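Long-range contacts in starch synthase I (Hordeum vulgare, PDB 4HLN), which belongs to the starch synthases, two-domain proteins of the glycosyltransferase GT-B type, and carries a bound glycan on its surface in this crystal form: residues K562-A570 with S596-G604; F200-V211 with A249-Y260. One frame throughout, in Å; residues are numbered along the deposited sequence.

Interaction 1 of 2, residues K562-A570 with S596-G604. With GLC (alpha-D-glucopyranose), chain B; GLC (alpha-D-glucopyranose), chain C.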
loop_
_atom_site.group_PDB
_atom_site.type_symbol
_atom_site.label_atom_id
_atom_site.label_comp_id
_atom_site.label_asym_id
_atom_site.label_seq_id
_atom_site.Cartn_x
_atom_site.Cartn_y
_atom_site.Cartn_z
ATOM N N LYS A 562 -16.244 27.245 6.961
ATOM C CA LYS A 562 -15.231 26.929 7.953
ATOM C C LYS A 562 -13.885 27.084 7.258
ATOM O O LYS A 562 -13.259 26.102 6.856
ATOM C CB LYS A 562 -15.412 25.514 8.507
ATOM C CG LYS A 562 -15.923 25.481 9.931
ATOM C CD LYS A 562 -14.920 26.129 10.872
ATOM C CE LYS A 562 -15.614 27.014 11.891
ATOM N NZ LYS A 562 -16.678 26.275 12.623
ATOM N N GLY A 563 -13.478 28.340 7.099
ATOM C CA GLY A 563 -12.256 28.735 6.416
ATOM C C GLY A 563 -11.298 27.684 5.882
ATOM O O GLY A 563 -11.646 26.894 5.003
ATOM N N GLU A 564 -10.081 27.690 6.425
ATOM C CA GLU A 564 -8.946 26.971 5.845
ATOM C C GLU A 564 -9.005 25.455 6.014
ATOM O O GLU A 564 -9.427 24.948 7.049
ATOM C CB GLU A 564 -7.643 27.520 6.418
ATOM C CG GLU A 564 -7.490 29.022 6.240
ATOM C CD GLU A 564 -6.205 29.560 6.846
ATOM O OE1 GLU A 564 -5.867 30.737 6.594
ATOM O OE2 GLU A 564 -5.531 28.807 7.581
ATOM N N GLU A 565 -8.579 24.737 4.980
ATOM C CA GLU A 565 -8.645 23.279 4.974
ATOM C C GLU A 565 -7.388 22.686 4.356
ATOM O O GLU A 565 -6.646 23.376 3.651
ATOM C CB GLU A 565 -9.864 22.809 4.181
ATOM C CG GLU A 565 -11.186 23.393 4.651
ATOM C CD GLU A 565 -12.340 23.027 3.732
ATOM O OE1 GLU A 565 -12.236 21.990 3.039
ATOM O OE2 GLU A 565 -13.342 23.782 3.701
ATOM N N GLY A 566 -7.150 21.403 4.611
ATOM C CA GLY A 566 -6.010 20.730 4.017
ATOM C C GLY A 566 -4.900 20.450 5.006
ATOM O O GLY A 566 -4.966 20.874 6.157
ATOM N N THR A 567 -3.871 19.743 4.549
ATOM C CA THR A 567 -2.832 19.235 5.439
ATOM C C THR A 567 -1.436 19.357 4.855
ATOM O O THR A 567 -0.451 19.141 5.552
ATOM C CB THR A 567 -3.065 17.754 5.784
ATOM O OG1 THR A 567 -3.433 17.040 4.599
ATOM C CG2 THR A 567 -4.163 17.615 6.818
ATOM N N GLY A 568 -1.359 19.690 3.574
ATOM C CA GLY A 568 -0.085 19.863 2.905
ATOM C C GLY A 568 -0.318 20.149 1.436
ATOM O O GLY A 568 -1.369 20.650 1.067
ATOM N N TRP A 569 0.648 19.831 0.589
ATOM C CA TRP A 569 0.436 19.981 -0.845
ATOM C C TRP A 569 0.678 18.697 -1.611
ATOM O O TRP A 569 1.755 18.115 -1.536
ATOM C CB TRP A 569 1.324 21.080 -1.413
ATOM C CG TRP A 569 0.854 22.436 -1.064
ATOM C CD1 TRP A 569 0.043 23.235 -1.807
ATOM C CD2 TRP A 569 1.161 23.167 0.126
ATOM N NE1 TRP A 569 -0.176 24.425 -1.155
ATOM C CE2 TRP A 569 0.499 24.406 0.038
ATOM C CE3 TRP A 569 1.930 22.894 1.258
ATOM C CZ2 TRP A 569 0.579 25.368 1.039
ATOM C CZ3 TRP A 569 2.005 23.848 2.253
ATOM C CH2 TRP A 569 1.337 25.071 2.137
ATOM N N ALA A 570 -0.329 18.261 -2.352
ATOM C CA ALA A 570 -0.152 17.182 -3.311
ATOM C C ALA A 570 -0.118 17.794 -4.704
ATOM O O ALA A 570 -0.972 18.610 -5.048
ATOM C CB ALA A 570 -1.282 16.162 -3.200
ATOM N N SER A 596 -1.440 30.661 9.118
ATOM C CA SER A 596 -1.961 29.616 8.232
ATOM C C SER A 596 -1.134 28.335 8.329
ATOM O O SER A 596 -1.679 27.232 8.388
ATOM C CB SER A 596 -1.991 30.095 6.779
ATOM O OG SER A 596 -3.020 31.045 6.572
ATOM N N TRP A 597 0.186 28.490 8.328
ATOM C CA TRP A 597 1.089 27.363 8.494
ATOM C C TRP A 597 0.744 26.562 9.753
ATOM O O TRP A 597 0.496 25.349 9.686
ATOM C CB TRP A 597 2.537 27.840 8.552
ATOM C CG TRP A 597 3.509 26.728 8.360
ATOM C CD1 TRP A 597 4.228 26.083 9.327
ATOM C CD2 TRP A 597 3.860 26.113 7.121
ATOM N NE1 TRP A 597 5.011 25.102 8.759
ATOM C CE2 TRP A 597 4.801 25.101 7.407
ATOM C CE3 TRP A 597 3.464 26.313 5.796
ATOM C CZ2 TRP A 597 5.349 24.297 6.417
ATOM C CZ3 TRP A 597 4.013 25.512 4.812
ATOM C CH2 TRP A 597 4.946 24.519 5.127
ATOM N N GLU A 598 0.723 27.243 10.896
ATOM C CA GLU A 598 0.322 26.619 12.153
ATOM C C GLU A 598 -0.937 25.767 11.997
ATOM O O GLU A 598 -1.063 24.710 12.611
ATOM C CB GLU A 598 0.101 27.673 13.241
ATOM C CG GLU A 598 1.373 28.133 13.951
ATOM C CD GLU A 598 1.293 27.991 15.475
ATOM O OE1 GLU A 598 0.217 27.604 15.992
ATOM O OE2 GLU A 598 2.312 28.264 16.154
ATOM N N GLY A 599 -1.876 26.228 11.183
ATOM C CA GLY A 599 -3.101 25.482 10.976
ATOM C C GLY A 599 -2.845 24.198 10.215
ATOM O O GLY A 599 -3.388 23.145 10.563
ATOM N N LEU A 600 -2.021 24.279 9.172
ATOM C CA LEU A 600 -1.695 23.098 8.382
ATOM C C LEU A 600 -1.066 22.021 9.260
ATOM O O LEU A 600 -1.347 20.826 9.107
ATOM C CB LEU A 600 -0.760 23.467 7.239
ATOM C CG LEU A 600 -1.481 23.920 5.972
ATOM C CD1 LEU A 600 -0.555 24.736 5.096
ATOM C CD2 LEU A 600 -2.053 22.721 5.206
ATOM N N MET A 601 -0.215 22.457 10.185
ATOM C CA MET A 601 0.453 21.543 11.102
ATOM C C MET A 601 -0.535 20.907 12.062
ATOM O O MET A 601 -0.653 19.681 12.130
ATOM C CB MET A 601 1.530 22.278 11.891
ATOM C CG MET A 601 2.638 22.850 11.022
ATOM S SD MET A 601 3.610 24.146 11.852
ATOM C CE MET A 601 4.371 23.275 13.226
ATOM N N LYS A 602 -1.246 21.748 12.804
ATOM C CA LYS A 602 -2.190 21.266 13.803
ATOM C C LYS A 602 -3.218 20.299 13.200
ATOM O O LYS A 602 -3.614 19.311 13.840
ATOM C CB LYS A 602 -2.850 22.443 14.530
ATOM C CG LYS A 602 -1.860 23.225 15.413
ATOM C CD LYS A 602 -2.537 24.224 16.347
ATOM C CE LYS A 602 -1.553 24.800 17.359
ATOM N NZ LYS A 602 -2.234 25.596 18.423
ATOM N N ARG A 603 -3.626 20.565 11.961
ATOM C CA ARG A 603 -4.550 19.675 11.283
ATOM C C ARG A 603 -3.910 18.306 11.064
ATOM O O ARG A 603 -4.544 17.273 11.304
ATOM C CB ARG A 603 -5.038 20.284 9.969
ATOM C CG ARG A 603 -6.540 20.562 9.962
ATOM C CD ARG A 603 -6.854 22.011 9.659
ATOM N NE ARG A 603 -6.362 22.408 8.346
ATOM C CZ ARG A 603 -5.861 23.609 8.074
ATOM N NH1 ARG A 603 -5.425 23.894 6.848
ATOM N NH2 ARG A 603 -5.793 24.526 9.033
ATOM N N GLY A 604 -2.648 18.301 10.638
ATOM C CA GLY A 604 -1.926 17.057 10.433
ATOM C C GLY A 604 -1.799 16.249 11.709
ATOM O O GLY A 604 -2.032 15.034 11.733
HETATM C C1 GLC B . -2.728 33.068 1.515
HETATM C C2 GLC B . -3.059 32.792 2.981
HETATM C C3 GLC B . -4.528 33.045 3.326
HETATM C C4 GLC B . -5.011 34.426 2.877
HETATM C C5 GLC B . -4.254 34.976 1.655
HETATM C C6 GLC B . -4.070 36.479 1.865
HETATM O O2 GLC B . -2.662 31.485 3.322
HETATM O O3 GLC B . -4.672 32.983 4.726
HETATM O O4 GLC B . -6.416 34.438 2.592
HETATM O O5 GLC B . -2.959 34.453 1.362
HETATM O O6 GLC B . -2.732 36.850 1.600
HETATM C C1 GLC C . -5.840 25.534 -4.198
HETATM C C2 GLC C . -6.647 26.782 -3.900
HETATM C C3 GLC C . -5.740 28.002 -3.681
HETATM C C4 GLC C . -4.440 27.777 -2.882
HETATM C C5 GLC C . -3.842 26.440 -3.330
HETATM C C6 GLC C . -2.682 25.964 -2.474
HETATM O O2 GLC C . -7.520 27.003 -4.990
HETATM O O3 GLC C . -6.506 28.994 -3.039
HETATM O O4 GLC C . -3.632 28.940 -3.128
HETATM O O5 GLC C . -4.824 25.429 -3.234
HETATM O O6 GLC C . -1.632 25.564 -3.317
HETATM O O HOH W 1 -4.249 26.394 7.555
#
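Ser596 OG, on the helix, donates to Glu564 OE1 of the loop (2.9 Å), arriving on the syn side but 29° out of the carboxylate plane. The glutamate chain, extended beyond CG, carries its carboxylate to the helix, where one water takes a hydrogen bond from Arg603 NH2 and donates to both Glu564 OE2 and Ser596 O. Arg603, bent at chi2 and chi3, lays its guanidinium against the loop, with Glu564 O over one face. This one group holds the Gly566 carbonyl through NE, which bonds to Gly566 O at 3.0 Å in the carbonyl plane, with a weak second bond from NH1.

Apolar contacts lie toward Trp569. Leu600 divides its branches, CD2 against the backbone at Thr567 C (3.4 Å), CD1 against Trp569 CH2 (3.5 Å). The two indoles meet through Trp569 CZ3 and Trp597 CZ3 at 3.7 Å.

Glu564 OE1 and Ser596 OG accept from O3 and O2 of the chain B glucose, while Trp569 NE1 reaches O6 of the chain C glucose in a weak bond. Glu564, Trp569 and Ser596, with Thr589 and His593, belong to the pocket that holds the glycan, at the edge strand of a Rossmann-like parallel sheet.

Interaction 2 of 2, residues F200-V211 with A249-Y260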
loop_
_atom_site.group_PDB
_atom_site.type_symbol
_atom_site.label_atom_id
_atom_site.label_comp_id
_atom_site.label_asym_id
_atom_site.label_seq_id
_atom_site.Cartn_x
_atom_site.Cartn_y
_atom_site.Cartn_z
ATOM N N PHE A 200 -3.415 -28.287 4.325
ATOM C CA PHE A 200 -3.503 -27.051 5.076
ATOM C C PHE A 200 -2.773 -27.166 6.391
ATOM O O PHE A 200 -2.976 -28.122 7.149
ATOM C CB PHE A 200 -4.963 -26.688 5.352
ATOM C CG PHE A 200 -5.773 -26.435 4.119
ATOM C CD1 PHE A 200 -6.010 -25.136 3.681
ATOM C CD2 PHE A 200 -6.318 -27.489 3.403
ATOM C CE1 PHE A 200 -6.769 -24.892 2.551
ATOM C CE2 PHE A 200 -7.081 -27.255 2.261
ATOM C CZ PHE A 200 -7.305 -25.954 1.837
ATOM N N PHE A 201 -1.929 -26.173 6.652
ATOM C CA PHE A 201 -1.254 -26.031 7.929
ATOM C C PHE A 201 -1.808 -24.783 8.575
ATOM O O PHE A 201 -2.325 -23.913 7.882
ATOM C CB PHE A 201 0.260 -25.954 7.730
ATOM C CG PHE A 201 0.858 -27.256 7.295
ATOM C CD1 PHE A 201 0.569 -27.780 6.041
ATOM C CD2 PHE A 201 1.679 -27.980 8.149
ATOM C CE1 PHE A 201 1.099 -29.004 5.633
ATOM C CE2 PHE A 201 2.213 -29.208 7.759
ATOM C CZ PHE A 201 1.919 -29.723 6.495
ATOM N N HIS A 202 -1.743 -24.698 9.894
ATOM C CA HIS A 202 -2.413 -23.593 10.562
ATOM C C HIS A 202 -1.729 -23.129 11.824
ATOM O O HIS A 202 -1.210 -23.921 12.586
ATOM C CB HIS A 202 -3.876 -23.942 10.885
ATOM C CG HIS A 202 -4.501 -23.017 11.882
ATOM N ND1 HIS A 202 -4.770 -23.393 13.181
ATOM C CD2 HIS A 202 -4.868 -21.716 11.783
ATOM C CE1 HIS A 202 -5.290 -22.367 13.835
ATOM N NE2 HIS A 202 -5.362 -21.339 13.011
ATOM N N GLU A 203 -1.745 -21.825 12.043
ATOM C CA GLU A 203 -1.325 -21.301 13.319
ATOM C C GLU A 203 -2.204 -20.137 13.776
ATOM O O GLU A 203 -2.577 -19.246 12.995
ATOM C CB GLU A 203 0.149 -20.901 13.299
ATOM C CG GLU A 203 0.635 -20.412 14.663
ATOM C CD GLU A 203 2.001 -19.734 14.638
ATOM O OE1 GLU A 203 2.658 -19.717 13.568
ATOM O OE2 GLU A 203 2.411 -19.213 15.702
ATOM N N TYR A 204 -2.543 -20.173 15.057
ATOM C CA TYR A 204 -3.267 -19.084 15.671
ATOM C C TYR A 204 -2.242 -18.203 16.386
ATOM O O TYR A 204 -1.501 -18.675 17.236
ATOM C CB TYR A 204 -4.344 -19.639 16.620
ATOM C CG TYR A 204 -5.360 -18.611 17.061
ATOM C CD1 TYR A 204 -6.102 -17.883 16.124
ATOM C CD2 TYR A 204 -5.579 -18.359 18.416
ATOM C CE1 TYR A 204 -7.033 -16.930 16.534
ATOM C CE2 TYR A 204 -6.507 -17.409 18.832
ATOM C CZ TYR A 204 -7.228 -16.702 17.892
ATOM O OH TYR A 204 -8.141 -15.763 18.311
ATOM N N ARG A 205 -2.181 -16.931 16.008
ATOM C CA ARG A 205 -1.175 -16.006 16.534
ATOM C C ARG A 205 -1.706 -14.584 16.339
ATOM O O ARG A 205 -2.162 -14.227 15.252
ATOM C CB ARG A 205 0.167 -16.194 15.804
ATOM C CG ARG A 205 1.383 -15.502 16.449
ATOM C CD ARG A 205 2.442 -15.050 15.416
ATOM N NE ARG A 205 1.934 -13.946 14.585
ATOM C CZ ARG A 205 2.579 -13.369 13.566
ATOM N NH1 ARG A 205 3.796 -13.767 13.200
ATOM N NH2 ARG A 205 1.990 -12.376 12.912
ATOM N N ASP A 206 -1.676 -13.783 17.394
ATOM C CA ASP A 206 -2.229 -12.428 17.339
ATOM C C ASP A 206 -3.720 -12.367 16.971
ATOM O O ASP A 206 -4.175 -11.404 16.340
ATOM C CB ASP A 206 -1.400 -11.558 16.397
ATOM C CG ASP A 206 0.010 -11.335 16.914
ATOM O OD1 ASP A 206 0.145 -10.984 18.108
ATOM O OD2 ASP A 206 0.981 -11.522 16.144
ATOM N N ASN A 207 -4.461 -13.391 17.396
ATOM C CA ASN A 207 -5.899 -13.520 17.153
ATOM C C ASN A 207 -6.231 -13.671 15.693
ATOM O O ASN A 207 -7.352 -13.375 15.249
ATOM C CB ASN A 207 -6.665 -12.355 17.762
ATOM C CG ASN A 207 -6.449 -12.262 19.240
ATOM O OD1 ASN A 207 -5.814 -11.324 19.726
ATOM N ND2 ASN A 207 -6.936 -13.263 19.972
ATOM N N VAL A 208 -5.235 -14.132 14.950
ATOM C CA VAL A 208 -5.389 -14.356 13.538
ATOM C C VAL A 208 -5.100 -15.803 13.219
ATOM O O VAL A 208 -4.138 -16.393 13.714
ATOM C CB VAL A 208 -4.493 -13.417 12.706
ATOM C CG1 VAL A 208 -4.334 -13.948 11.264
ATOM C CG2 VAL A 208 -5.071 -12.010 12.723
ATOM N N ASP A 209 -5.986 -16.367 12.414
ATOM C CA ASP A 209 -5.832 -17.687 11.852
ATOM C C ASP A 209 -4.966 -17.637 10.614
ATOM O O ASP A 209 -5.417 -17.243 9.531
ATOM C CB ASP A 209 -7.204 -18.235 11.500
ATOM C CG ASP A 209 -7.931 -18.732 12.708
ATOM O OD1 ASP A 209 -7.296 -19.523 13.435
ATOM O OD2 ASP A 209 -9.090 -18.312 12.948
ATOM N N TRP A 210 -3.711 -18.024 10.790
ATOM C CA TRP A 210 -2.759 -18.084 9.701
ATOM C C TRP A 210 -2.853 -19.455 9.107
ATOM O O TRP A 210 -2.472 -20.441 9.745
ATOM C CB TRP A 210 -1.358 -17.871 10.251
ATOM C CG TRP A 210 -1.267 -16.591 10.960
ATOM C CD1 TRP A 210 -1.378 -16.382 12.302
ATOM C CD2 TRP A 210 -1.088 -15.310 10.361
ATOM N NE1 TRP A 210 -1.267 -15.042 12.580
ATOM C CE2 TRP A 210 -1.094 -14.360 11.403
ATOM C CE3 TRP A 210 -0.926 -14.873 9.038
ATOM C CZ2 TRP A 210 -0.931 -12.992 11.169
ATOM C CZ3 TRP A 210 -0.771 -13.516 8.802
ATOM C CH2 TRP A 210 -0.768 -12.589 9.864
ATOM N N VAL A 211 -3.379 -19.515 7.893
ATOM C CA VAL A 211 -3.579 -20.776 7.199
ATOM C C VAL A 211 -2.626 -20.883 6.018
ATOM O O VAL A 211 -2.560 -19.991 5.173
ATOM C CB VAL A 211 -5.010 -20.893 6.672
ATOM C CG1 VAL A 211 -5.160 -22.136 5.790
ATOM C CG2 VAL A 211 -5.987 -20.905 7.824
ATOM N N ALA A 249 -11.072 -23.286 2.335
ATOM C CA ALA A 249 -10.686 -23.179 3.735
ATOM C C ALA A 249 -11.856 -22.827 4.669
ATOM O O ALA A 249 -12.054 -23.477 5.703
ATOM C CB ALA A 249 -9.526 -22.199 3.899
ATOM N N PRO A 250 -12.638 -21.803 4.304
ATOM C CA PRO A 250 -13.756 -21.356 5.157
ATOM C C PRO A 250 -14.874 -22.392 5.266
ATOM O O PRO A 250 -15.702 -22.334 6.173
ATOM C CB PRO A 250 -14.267 -20.097 4.441
ATOM C CG PRO A 250 -13.139 -19.662 3.572
ATOM C CD PRO A 250 -12.452 -20.929 3.136
ATOM N N LEU A 251 -14.886 -23.342 4.343
ATOM C CA LEU A 251 -15.897 -24.381 4.343
ATOM C C LEU A 251 -15.462 -25.655 5.064
ATOM O O LEU A 251 -16.311 -26.436 5.474
ATOM C CB LEU A 251 -16.277 -24.743 2.920
ATOM C CG LEU A 251 -16.750 -23.608 2.015
ATOM C CD1 LEU A 251 -16.857 -24.059 0.545
ATOM C CD2 LEU A 251 -18.059 -23.054 2.497
ATOM N N ILE A 252 -14.160 -25.882 5.226
ATOM C CA ILE A 252 -13.729 -27.174 5.759
ATOM C C ILE A 252 -12.810 -27.189 6.965
ATOM O O ILE A 252 -12.650 -28.237 7.595
ATOM C CB ILE A 252 -13.075 -28.066 4.693
ATOM C CG1 ILE A 252 -11.747 -27.468 4.223
ATOM C CG2 ILE A 252 -14.052 -28.351 3.545
ATOM C CD1 ILE A 252 -10.940 -28.442 3.422
ATOM N N LEU A 253 -12.191 -26.058 7.286
ATOM C CA LEU A 253 -11.302 -26.036 8.442
ATOM C C LEU A 253 -12.056 -25.736 9.744
ATOM O O LEU A 253 -12.594 -24.641 9.925
ATOM C CB LEU A 253 -10.152 -25.052 8.225
ATOM C CG LEU A 253 -9.208 -25.438 7.077
ATOM C CD1 LEU A 253 -8.028 -24.507 7.003
ATOM C CD2 LEU A 253 -8.719 -26.863 7.233
ATOM N N GLU A 254 -12.102 -26.709 10.652
ATOM C CA GLU A 254 -12.742 -26.464 11.950
ATOM C C GLU A 254 -11.803 -25.822 12.973
ATOM O O GLU A 254 -11.411 -26.449 13.953
ATOM C CB GLU A 254 -13.376 -27.731 12.521
ATOM C CG GLU A 254 -14.371 -28.386 11.592
ATOM C CD GLU A 254 -15.431 -29.183 12.320
ATOM O OE1 GLU A 254 -16.534 -29.354 11.750
ATOM O OE2 GLU A 254 -15.170 -29.634 13.459
ATOM N N LEU A 255 -11.469 -24.560 12.735
ATOM C CA LEU A 255 -10.605 -23.792 13.618
ATOM C C LEU A 255 -11.307 -23.426 14.918
ATOM O O LEU A 255 -12.401 -22.839 14.912
ATOM C CB LEU A 255 -10.151 -22.536 12.893
ATOM C CG LEU A 255 -9.536 -22.954 11.548
ATOM C CD1 LEU A 255 -9.294 -21.761 10.628
ATOM C CD2 LEU A 255 -8.254 -23.774 11.761
ATOM N N GLY A 256 -10.674 -23.778 16.038
ATOM C CA GLY A 256 -11.275 -23.580 17.349
ATOM C C GLY A 256 -12.619 -24.301 17.470
ATOM O O GLY A 256 -13.507 -23.844 18.202
ATOM N N GLY A 257 -12.781 -25.415 16.746
ATOM C CA GLY A 257 -14.038 -26.140 16.752
ATOM C C GLY A 257 -15.080 -25.887 15.661
ATOM O O GLY A 257 -15.847 -26.797 15.345
ATOM N N TYR A 258 -15.133 -24.684 15.090
ATOM C CA TYR A 258 -16.138 -24.395 14.054
ATOM C C TYR A 258 -15.570 -23.721 12.801
ATOM O O TYR A 258 -14.687 -22.877 12.888
ATOM C CB TYR A 258 -17.274 -23.537 14.623
ATOM C CG TYR A 258 -16.789 -22.231 15.196
ATOM C CD1 TYR A 258 -17.134 -21.019 14.604
ATOM C CD2 TYR A 258 -15.970 -22.208 16.330
ATOM C CE1 TYR A 258 -16.685 -19.812 15.123
ATOM C CE2 TYR A 258 -15.510 -21.013 16.858
ATOM C CZ TYR A 258 -15.866 -19.811 16.250
ATOM O OH TYR A 258 -15.407 -18.603 16.765
ATOM N N ILE A 259 -16.097 -24.096 11.637
ATOM C CA ILE A 259 -15.688 -23.490 10.375
ATOM C C ILE A 259 -16.039 -22.009 10.287
ATOM O O ILE A 259 -16.820 -21.491 11.079
ATOM C CB ILE A 259 -16.323 -24.192 9.173
ATOM C CG1 ILE A 259 -17.837 -24.138 9.271
ATOM C CG2 ILE A 259 -15.826 -25.650 9.038
ATOM C CD1 ILE A 259 -18.497 -24.788 8.092
ATOM N N TYR A 260 -15.450 -21.327 9.310
ATOM C CA TYR A 260 -15.707 -19.902 9.105
ATOM C C TYR A 260 -17.034 -19.700 8.400
ATOM O O TYR A 260 -17.713 -18.692 8.611
ATOM C CB TYR A 260 -14.591 -19.263 8.271
ATOM C CG TYR A 260 -13.517 -18.561 9.078
ATOM C CD1 TYR A 260 -12.752 -19.255 10.014
ATOM C CD2 TYR A 260 -13.245 -17.209 8.887
ATOM C CE1 TYR A 260 -11.752 -18.618 10.736
ATOM C CE2 TYR A 260 -12.251 -16.558 9.618
ATOM C CZ TYR A 260 -11.509 -17.271 10.534
ATOM O OH TYR A 260 -10.526 -16.642 11.258
#
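Leu253 CD1 rests on the junction of Phe200 and Val211, which touch each other, and this is where the strand hairpin and the end of helix 235-252 pack as an apolar cluster. The methyl lies 3.9 Å from Phe200 CD1 and equally far from Val211 CG1, the valine and leucine meeting tip to tip. Ala249 CB and Ile252 CD1 touch other parts of the same phenyl ring, at CE1 and CE2, so three residues around the helix end hold one aromatic side chain.

Leu255 carries the packing onward to polar groups. Its CD2 stands 3.7 Å above the centroid of the His202 imidazole, only 6° off the ring normal, a CH-pi contact centred on the face; CD1 rests against Asp209 CG. With CG anti to its carbonyl carbon (chi1 -53°), the leucine presents both methyls to the hairpin, on which His202 and Asp209 are diagonal neighbours on the two strands.

Contacts thin out toward the turn. Tyr204, though its CB points toward the other segment, makes no contact with it; the type I' turn from Arg205 to Val208 is exposed at Asp206 and Asn207, and Gly256 to Tyr258 of the other segment are exposed too.

Asp209, itself buried beside Leu255, is held through both oxygens. His202 NE2 donates to OD1 (2.7 Å) and Tyr260 OH to OD2 (2.8 Å), each meeting its oxygen on the anti side; the carboxylate and phenol planes stand 72° apart. Two donors on separate oxygens fix the rotation of this buried carboxylate, and would be expected to stabilise its negative charge within a largely apolar interface.

How the interactions relate
Both contacts are largely buried, yet they lie on opposite sides of the chain's centre, about 27 Å apart at their nearest atoms, and share no secondary-structure element. Interaction 1 joins a loop and edge strand 569-571 of the six-stranded parallel sheet to helix 594-606; interaction 2 sets a hairpin of the nine-stranded mixed sheet against the end of helix 235-252 and the loop after it. A carboxylate takes part in each, but its partners differ with its place: in 562-570 with 596-604 it faces serine, water and sugar, whereas in 200-211 with 249-260 it accepts from a histidine and a tyrosine. A backbone carbonyl is bonded across the first contact; the hydrogen bond across the second joins side chains.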